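Mandelate racemase/muconate lactonizing enzyme-like protein (Roseovarius sp. TM1035, PDB 3RCY) is probably an isomerase or related enzyme of the mandelate racemase/muconate lactonizing branch of the enolase superfamily, acting with a bound magnesium ion. Local coordinates at residues R61-E66 and S96-A101; A101-L106 and G290-K295; F214-A219 and V243-Q248. All blocks are in the same frame, centred on the assembly; numbering follows the deposited sequence.

Contact 1. Residues R61-E66 and S96-A101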
loop_
_atom_site.group_PDB
_atom_site.type_symbol
_atom_site.label_atom_id
_atom_site.label_comp_id
_atom_site.label_asym_id
_atom_site.label_seq_id
_atom_site.Cartn_x
_atom_site.Cartn_y
_atom_site.Cartn_z
ATOM N N ARG A 61 -5.877 39.823 21.128
ATOM C CA ARG A 61 -7.057 39.217 20.515
ATOM C C ARG A 61 -7.498 37.927 21.218
ATOM O O ARG A 61 -8.698 37.689 21.394
ATOM C CB ARG A 61 -6.796 38.956 19.022
ATOM C CG ARG A 61 -8.051 38.701 18.183
ATOM C CD ARG A 61 -7.725 38.602 16.686
ATOM N NE ARG A 61 -7.060 39.806 16.173
ATOM C CZ ARG A 61 -7.678 40.937 15.834
ATOM N NH1 ARG A 61 -8.997 41.054 15.938
ATOM N NH2 ARG A 61 -6.963 41.960 15.386
ATOM N N HIS A 62 -6.535 37.100 21.622
ATOM C CA HIS A 62 -6.853 35.729 22.061
ATOM C C HIS A 62 -6.496 35.402 23.502
ATOM O O HIS A 62 -6.953 34.395 24.031
ATOM C CB HIS A 62 -6.196 34.697 21.128
ATOM C CG HIS A 62 -6.551 34.881 19.684
ATOM N ND1 HIS A 62 -7.845 34.804 19.222
ATOM C CD2 HIS A 62 -5.780 35.153 18.603
ATOM C CE1 HIS A 62 -7.860 35.018 17.918
ATOM N NE2 HIS A 62 -6.620 35.233 17.518
ATOM N N MET A 63 -5.671 36.230 24.137
ATOM C CA MET A 63 -5.119 35.852 25.446
ATOM C C MET A 63 -5.372 36.850 26.579
ATOM O O MET A 63 -5.583 36.446 27.724
ATOM C CB MET A 63 -3.622 35.539 25.326
ATOM C CG MET A 63 -3.311 34.480 24.264
ATOM S SD MET A 63 -1.556 34.181 24.042
ATOM C CE MET A 63 -1.188 33.247 25.532
ATOM N N GLU A 64 -5.336 38.142 26.265
ATOM C CA GLU A 64 -5.548 39.178 27.275
ATOM C C GLU A 64 -6.906 38.990 27.948
ATOM O O GLU A 64 -7.928 38.828 27.272
ATOM C CB GLU A 64 -5.434 40.576 26.656
ATOM C CG GLU A 64 -5.402 41.720 27.673
ATOM C CD GLU A 64 -5.350 43.097 27.013
ATOM O OE1 GLU A 64 -5.140 43.179 25.774
ATOM O OE2 GLU A 64 -5.525 44.105 27.733
ATOM N N GLY A 65 -6.899 38.983 29.278
ATOM C CA GLY A 65 -8.121 38.790 30.064
ATOM C C GLY A 65 -8.468 37.327 30.323
ATOM O O GLY A 65 -9.436 37.038 31.032
ATOM N N GLU A 66 -7.690 36.402 29.751
ATOM C CA GLU A 66 -7.935 34.960 29.933
ATOM C C GLU A 66 -7.198 34.397 31.142
ATOM O O GLU A 66 -6.111 34.857 31.485
ATOM C CB GLU A 66 -7.513 34.172 28.679
ATOM C CG GLU A 66 -8.004 32.723 28.615
ATOM C CD GLU A 66 -9.525 32.617 28.652
ATOM O OE1 GLU A 66 -10.193 33.263 27.821
ATOM O OE2 GLU A 66 -10.054 31.898 29.525
ATOM N N SER A 96 3.464 30.702 20.771
ATOM C CA SER A 96 4.329 29.772 21.522
ATOM C C SER A 96 5.091 30.450 22.663
ATOM O O SER A 96 5.139 29.935 23.788
ATOM C CB SER A 96 5.323 29.077 20.588
ATOM O OG SER A 96 4.668 28.382 19.541
ATOM N N GLY A 97 5.695 31.600 22.363
ATOM C CA GLY A 97 6.399 32.386 23.365
ATOM C C GLY A 97 5.483 32.830 24.488
ATOM O O GLY A 97 5.858 32.773 25.655
ATOM N N LEU A 98 4.275 33.254 24.125
ATOM C CA LEU A 98 3.273 33.692 25.099
ATOM C C LEU A 98 2.800 32.514 25.969
ATOM O O LEU A 98 2.573 32.672 27.173
ATOM C CB LEU A 98 2.094 34.348 24.377
ATOM C CG LEU A 98 2.435 35.587 23.524
ATOM C CD1 LEU A 98 1.316 35.926 22.536
ATOM C CD2 LEU A 98 2.758 36.791 24.406
ATOM N N GLU A 99 2.671 31.340 25.350
ATOM C CA GLU A 99 2.264 30.115 26.060
ATOM C C GLU A 99 3.322 29.686 27.086
ATOM O O GLU A 99 2.992 29.257 28.200
ATOM C CB GLU A 99 1.963 28.986 25.053
ATOM C CG GLU A 99 1.319 27.731 25.654
ATOM C CD GLU A 99 2.297 26.588 25.944
ATOM O OE1 GLU A 99 3.523 26.836 26.064
ATOM O OE2 GLU A 99 1.824 25.420 26.090
ATOM N N ILE A 100 4.595 29.809 26.714
ATOM C CA ILE A 100 5.692 29.506 27.639
ATOM C C ILE A 100 5.644 30.433 28.866
ATOM O O ILE A 100 5.838 29.979 30.001
ATOM C CB ILE A 100 7.077 29.563 26.936
ATOM C CG1 ILE A 100 7.213 28.398 25.941
ATOM C CG2 ILE A 100 8.220 29.515 27.966
ATOM C CD1 ILE A 100 8.297 28.603 24.857
ATOM N N ALA A 101 5.367 31.723 28.637
ATOM C CA ALA A 101 5.179 32.682 29.735
ATOM C C ALA A 101 4.000 32.299 30.636
ATOM O O ALA A 101 4.055 32.503 31.851
ATOM C CB ALA A 101 5.001 34.106 29.187
#

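Contact 2. Residues A101-L106 and G290-K295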
loop_
_atom_site.group_PDB
_atom_site.type_symbol
_atom_site.label_atom_id
_atom_site.label_comp_id
_atom_site.label_asym_id
_atom_site.label_seq_id
_atom_site.Cartn_x
_atom_site.Cartn_y
_atom_site.Cartn_z
ATOM N N ALA A 101 5.367 31.723 28.637
ATOM C CA ALA A 101 5.179 32.682 29.735
ATOM C C ALA A 101 4.000 32.299 30.636
ATOM O O ALA A 101 4.055 32.503 31.851
ATOM C CB ALA A 101 5.001 34.106 29.187
ATOM N N CYS A 102 2.935 31.752 30.044
ATOM C CA CYS A 102 1.785 31.261 30.819
ATOM C C CYS A 102 2.196 30.135 31.764
ATOM O O CYS A 102 1.760 30.105 32.929
ATOM C CB CYS A 102 0.640 30.795 29.913
ATOM S SG CYS A 102 -0.187 32.118 28.988
ATOM N N TRP A 103 3.037 29.221 31.273
ATOM C CA TRP A 103 3.552 28.135 32.113
ATOM C C TRP A 103 4.435 28.652 33.241
ATOM O O TRP A 103 4.353 28.162 34.365
ATOM C CB TRP A 103 4.278 27.073 31.282
ATOM C CG TRP A 103 3.302 26.213 30.551
ATOM C CD1 TRP A 103 2.983 26.275 29.229
ATOM C CD2 TRP A 103 2.467 25.201 31.122
ATOM N NE1 TRP A 103 2.013 25.342 28.931
ATOM C CE2 TRP A 103 1.685 24.666 30.078
ATOM C CE3 TRP A 103 2.320 24.677 32.417
ATOM C CZ2 TRP A 103 0.761 23.638 30.285
ATOM C CZ3 TRP A 103 1.408 23.645 32.623
ATOM C CH2 TRP A 103 0.637 23.144 31.561
ATOM N N ASP A 104 5.270 29.643 32.941
ATOM C CA ASP A 104 6.077 30.286 33.972
ATOM C C ASP A 104 5.152 30.855 35.065
ATOM O O ASP A 104 5.364 30.600 36.256
ATOM C CB ASP A 104 6.961 31.376 33.347
ATOM C CG ASP A 104 8.110 31.814 34.257
ATOM O OD1 ASP A 104 8.474 31.070 35.193
ATOM O OD2 ASP A 104 8.661 32.917 34.020
ATOM N N ILE A 105 4.117 31.592 34.650
ATOM C CA ILE A 105 3.074 32.094 35.556
ATOM C C ILE A 105 2.367 30.969 36.349
ATOM O O ILE A 105 2.206 31.076 37.558
ATOM C CB ILE A 105 2.026 32.959 34.800
ATOM C CG1 ILE A 105 2.589 34.363 34.528
ATOM C CG2 ILE A 105 0.715 33.070 35.599
ATOM C CD1 ILE A 105 1.920 35.087 33.378
ATOM N N LEU A 106 1.957 29.906 35.656
ATOM C CA LEU A 106 1.242 28.797 36.289
ATOM C C LEU A 106 2.088 28.128 37.369
ATOM O O LEU A 106 1.601 27.898 38.477
ATOM C CB LEU A 106 0.757 27.774 35.248
ATOM C CG LEU A 106 -0.401 28.258 34.358
ATOM C CD1 LEU A 106 -0.553 27.393 33.104
ATOM C CD2 LEU A 106 -1.728 28.335 35.137
ATOM N N GLY A 290 4.358 25.768 21.663
ATOM C CA GLY A 290 4.615 25.818 23.099
ATOM C C GLY A 290 4.695 24.464 23.789
ATOM O O GLY A 290 4.705 23.414 23.138
ATOM N N ILE A 291 4.739 24.503 25.120
ATOM C CA ILE A 291 5.022 23.323 25.948
ATOM C C ILE A 291 3.924 22.258 25.854
ATOM O O ILE A 291 4.222 21.084 25.638
ATOM C CB ILE A 291 5.292 23.718 27.432
ATOM C CG1 ILE A 291 6.556 24.579 27.536
ATOM C CG2 ILE A 291 5.394 22.469 28.343
ATOM C CD1 ILE A 291 6.717 25.325 28.869
ATOM N N TRP A 292 2.669 22.672 26.019
ATOM C CA TRP A 292 1.533 21.737 26.031
ATOM C C TRP A 292 1.341 21.054 24.682
ATOM O O TRP A 292 1.165 19.842 24.623
ATOM C CB TRP A 292 0.248 22.460 26.446
ATOM C CG TRP A 292 -0.884 21.563 26.886
ATOM C CD1 TRP A 292 -2.073 21.358 26.234
ATOM C CD2 TRP A 292 -0.938 20.764 28.076
ATOM N NE1 TRP A 292 -2.862 20.479 26.949
ATOM C CE2 TRP A 292 -2.193 20.105 28.084
ATOM C CE3 TRP A 292 -0.054 20.551 29.147
ATOM C CZ2 TRP A 292 -2.584 19.243 29.121
ATOM C CZ3 TRP A 292 -0.439 19.695 30.178
ATOM C CH2 TRP A 292 -1.699 19.047 30.154
ATOM N N GLU A 293 1.372 21.837 23.605
ATOM C CA GLU A 293 1.268 21.291 22.248
ATOM C C GLU A 293 2.388 20.268 21.996
ATOM O O GLU A 293 2.150 19.200 21.427
ATOM C CB GLU A 293 1.284 22.435 21.214
ATOM C CG GLU A 293 1.243 22.006 19.750
ATOM C CD GLU A 293 -0.119 21.525 19.275
ATOM O OE1 GLU A 293 -1.070 21.407 20.085
ATOM O OE2 GLU A 293 -0.234 21.268 18.061
ATOM N N MET A 294 3.594 20.575 22.467
ATOM C CA MET A 294 4.709 19.642 22.319
ATOM C C MET A 294 4.612 18.399 23.211
ATOM O O MET A 294 5.171 17.359 22.863
ATOM C CB MET A 294 6.061 20.356 22.462
ATOM C CG MET A 294 6.402 21.241 21.245
ATOM S SD MET A 294 6.224 20.369 19.665
ATOM C CE MET A 294 4.575 20.829 19.144
ATOM N N LYS A 295 3.895 18.500 24.337
ATOM C CA LYS A 295 3.541 17.309 25.131
ATOM C C LYS A 295 2.648 16.360 24.326
ATOM O O LYS A 295 2.798 15.132 24.385
ATOM C CB LYS A 295 2.867 17.692 26.465
ATOM C CG LYS A 295 3.825 18.204 27.558
ATOM C CD LYS A 295 4.681 17.078 28.189
ATOM C CE LYS A 295 3.873 16.151 29.101
ATOM N NZ LYS A 295 4.774 15.226 29.879
#

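Contact 3. Residues F214-A219 and V243-Q248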
loop_
_atom_site.group_PDB
_atom_site.type_symbol
_atom_site.label_atom_id
_atom_site.label_comp_id
_atom_site.label_asym_id
_atom_site.label_seq_id
_atom_site.Cartn_x
_atom_site.Cartn_y
_atom_site.Cartn_z
ATOM N N PHE A 214 19.566 19.671 0.854
ATOM C CA PHE A 214 19.683 18.707 -0.239
ATOM C C PHE A 214 18.400 18.211 -0.879
ATOM O O PHE A 214 17.337 18.174 -0.262
ATOM C CB PHE A 214 20.530 17.517 0.226
ATOM C CG PHE A 214 21.879 17.925 0.719
ATOM C CD1 PHE A 214 22.782 18.553 -0.145
ATOM C CD2 PHE A 214 22.237 17.736 2.049
ATOM C CE1 PHE A 214 24.028 18.972 0.308
ATOM C CE2 PHE A 214 23.485 18.149 2.507
ATOM C CZ PHE A 214 24.381 18.760 1.633
ATOM N N THR A 215 18.533 17.825 -2.143
ATOM C CA THR A 215 17.513 17.040 -2.813
ATOM C C THR A 215 17.518 15.678 -2.131
ATOM O O THR A 215 18.471 15.333 -1.444
ATOM C CB THR A 215 17.832 16.865 -4.304
ATOM O OG1 THR A 215 19.125 16.271 -4.445
ATOM C CG2 THR A 215 17.820 18.216 -5.013
ATOM N N THR A 216 16.454 14.912 -2.327
ATOM C CA THR A 216 16.372 13.550 -1.810
ATOM C C THR A 216 17.573 12.739 -2.289
ATOM O O THR A 216 18.249 12.070 -1.497
ATOM C CB THR A 216 15.068 12.891 -2.285
ATOM O OG1 THR A 216 13.978 13.787 -2.032
ATOM C CG2 THR A 216 14.819 11.568 -1.556
ATOM N N ALA A 217 17.838 12.827 -3.590
ATOM C CA ALA A 217 18.974 12.161 -4.224
ATOM C C ALA A 217 20.297 12.541 -3.554
ATOM O O ALA A 217 21.118 11.672 -3.229
ATOM C CB ALA A 217 19.014 12.518 -5.700
ATOM N N GLY A 218 20.488 13.842 -3.352
ATOM C CA GLY A 218 21.689 14.379 -2.722
ATOM C C GLY A 218 21.860 13.939 -1.286
ATOM O O GLY A 218 22.968 13.578 -0.875
ATOM N N ALA A 219 20.761 13.952 -0.532
ATOM C CA ALA A 219 20.764 13.541 0.874
ATOM C C ALA A 219 21.126 12.073 1.038
ATOM O O ALA A 219 21.794 11.696 2.004
ATOM C CB ALA A 219 19.411 13.816 1.517
ATOM N N VAL A 243 7.261 15.895 3.359
ATOM C CA VAL A 243 7.347 14.746 4.257
ATOM C C VAL A 243 7.715 13.484 3.479
ATOM O O VAL A 243 8.537 12.693 3.935
ATOM C CB VAL A 243 6.021 14.529 5.038
ATOM C CG1 VAL A 243 6.132 13.325 5.974
ATOM C CG2 VAL A 243 5.663 15.769 5.830
ATOM N N GLY A 244 7.116 13.312 2.301
ATOM C CA GLY A 244 7.401 12.147 1.453
ATOM C C GLY A 244 8.870 12.029 1.067
ATOM O O GLY A 244 9.442 10.925 1.065
ATOM N N ALA A 245 9.485 13.166 0.741
ATOM C CA ALA A 245 10.895 13.189 0.359
ATOM C C ALA A 245 11.779 12.783 1.527
ATOM O O ALA A 245 12.749 12.058 1.345
ATOM C CB ALA A 245 11.298 14.566 -0.178
ATOM N N MET A 246 11.441 13.237 2.732
ATOM C CA MET A 246 12.252 12.892 3.892
ATOM C C MET A 246 12.141 11.412 4.260
ATOM O O MET A 246 13.135 10.795 4.664
ATOM C CB MET A 246 11.930 13.779 5.098
ATOM C CG MET A 246 12.982 13.646 6.201
ATOM S SD MET A 246 12.702 14.745 7.587
ATOM C CE MET A 246 13.287 16.296 6.879
ATOM N N ALA A 247 10.943 10.845 4.111
ATOM C CA ALA A 247 10.745 9.419 4.360
ATOM C C ALA A 247 11.541 8.583 3.363
ATOM O O ALA A 247 12.027 7.508 3.712
ATOM C CB ALA A 247 9.266 9.056 4.316
ATOM N N GLN A 248 11.670 9.077 2.127
ATOM C CA GLN A 248 12.515 8.417 1.134
ATOM C C GLN A 248 13.971 8.359 1.588
ATOM O O GLN A 248 14.618 7.312 1.461
ATOM C CB GLN A 248 12.424 9.105 -0.222
ATOM C CG GLN A 248 11.167 8.792 -1.013
ATOM C CD GLN A 248 11.123 9.563 -2.314
ATOM O OE1 GLN A 248 10.834 10.765 -2.336
ATOM N NE2 GLN A 248 11.423 8.879 -3.412
HETATM O O HOH W 1 12.012 12.780 -3.527
#

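Contact 1. Residues R61-E66 and S96-A101
Met63 reaches across to Leu98 on helix 89-110 and lays its thioether against the root of the leucine side chain. Two atoms do the touching. CE of Met63 rests 3.6 Å from CB of Leu98, and SD of Met63 sits 3.7 Å from both CB and CD1 of Leu98, so the leucine is met from its base up to one methyl. With Met63 CG anti to the carbonyl carbon (chi1 -54°) and the chain straight at chi2, the sulfur is carried well out from its backbone; the bend at chi3 (74°) then turns the methyl in toward the backbone of helix 89-110, where Met63 CE lies 4.3 Å from Glu99 N. The packing here is close and wholly buried. Phe95 and Cys102 also touch Met63, while Ile55, Val58 and Phe59 of helix 48-63 also touch Leu98.

The solvent side is the turn that follows, where Glu64 and Gly65 are exposed. From Met63 to Glu66 the chain makes a type II beta turn, closed by Glu66 N to Met63 O at 2.9 Å. Polar side chains around it are taken up by other partners: Arg61 by Asp57 and by the Thr383 carbonyl of the second subunit, Glu66 by a salt bridge with Arg77. No hydrogen bond joins the two segments, so what ties these parts of the N-terminal capping domain here is dispersion and the burial of apolar surface, for which a polarisable thioether against a branched aliphatic chain is well suited.

Contact 2. Residues A101-L106 and G290-K295
Trp103 sends its indole from helix 89-110 onto helix 290-302, where Ile291 and Trp292 receive it. Its CG lies anti to the carbonyl carbon (chi1 -76°), which swings the ring out toward that helix. Ile291 lies over one face of the indole: its CB is 4.2 Å from the centroid of the five-membered ring and 28° off the normal, a CH-pi contact, while CD1 of Ile291 packs 3.9 Å from CB of Trp103. Farther out, CZ2 of Trp103 comes within 3.4 Å of CE3 of Trp292. The two six-membered rings are near parallel, with planes 25° apart, but slid so far that they barely overlap, their centroids 5.6 Å from each other.

One turn back, Glu99 ties the two helices together: its OE1 accepts from Ile291 N and its OE2 from Trp292 N, with a weak bond from Trp103 NE1. Trp292 NE1 is bonded in turn to Glu72.

Ile71 of helix 71-80 touches both tryptophans, and Leu118 touches Trp103 and Ile291, with Leu118 of the third subunit against Trp292. The contact thus joins the helical part of the N-terminal domain to a barrel-domain helix that lies between strands 280-281 and 307-308 in sequence.

Contact 3. Residues F214-A219 and V243-Q248
Thr216, in the first turn of helix 216-226, points its side chain at helix 243-252 and meets Ala245 and Gln248. From CB the side chain forks into two branches with different company. OG1, anti to the carbonyl carbon (chi1 -49°), stands 3.4 Å from the methyl CB of Ala245, a plain van der Waals approach. The same hydroxyl also lies 2.7 Å from a water, hydrogen-bonded to it, and that water donates to OE1 of Gln248 at 2.6 Å. The other branch, CG2, sits against the same turn of helix 243-252: it rests 3.6 Å from the backbone O of Ala245 and 3.7 Å from CB of Gln248. Threonine and glutamine side chains cross at about a right angle, and the extended glutamine brings its amide oxygen round to the shared water. An alanine at Thr216 removes both branches, which would probably leave the water with one fewer anchor, open a gap beside Ala245 and let the Gln248 amide turn more easily.

The start of helix 216-226 is itself secured by Thr215 at the N-cap, whose OG1 accepts from Gly218 N at 3.0 Å with an N-H...O angle of 153°. Val249 on the facing helix touches Thr216 too, and Asn305 of the fourth subunit packs against both Thr216 and Ala245, so the helix pair also meets a subunit interface. At the beginning of helix 243-252, Val243 contributes to a ribofuranose pocket. Two helices following successive parallel strands, 205-208 and 233-235, and packed side by side near their N-terminal ends, here through a threonine, an alanine and a glutamine, are characteristic of the outer helical layer of the enolase-superfamily beta/alpha barrel.

Contacts 1 and 2 are neighbours, their centres about 10 Å apart, and both draw on helix 89-110, with Ala101 common to the two. Contact 1 stays within the N-terminal domain, whereas contact 2 carries the same helix across to helix 290-302 of the barrel domain; Glu99 of contact 1 reaches into contact 2. Contact 3 stands apart in the barrel, about 37 Å from contact 1 and about 33 Å from contact 2 between centres. Along the chain contact 1 closes before contact 2 opens, and contact 3 falls between the two segments of contact 2. Together they sample the inside of the capping domain, its junction with the barrel, and the barrel's outer helical layer.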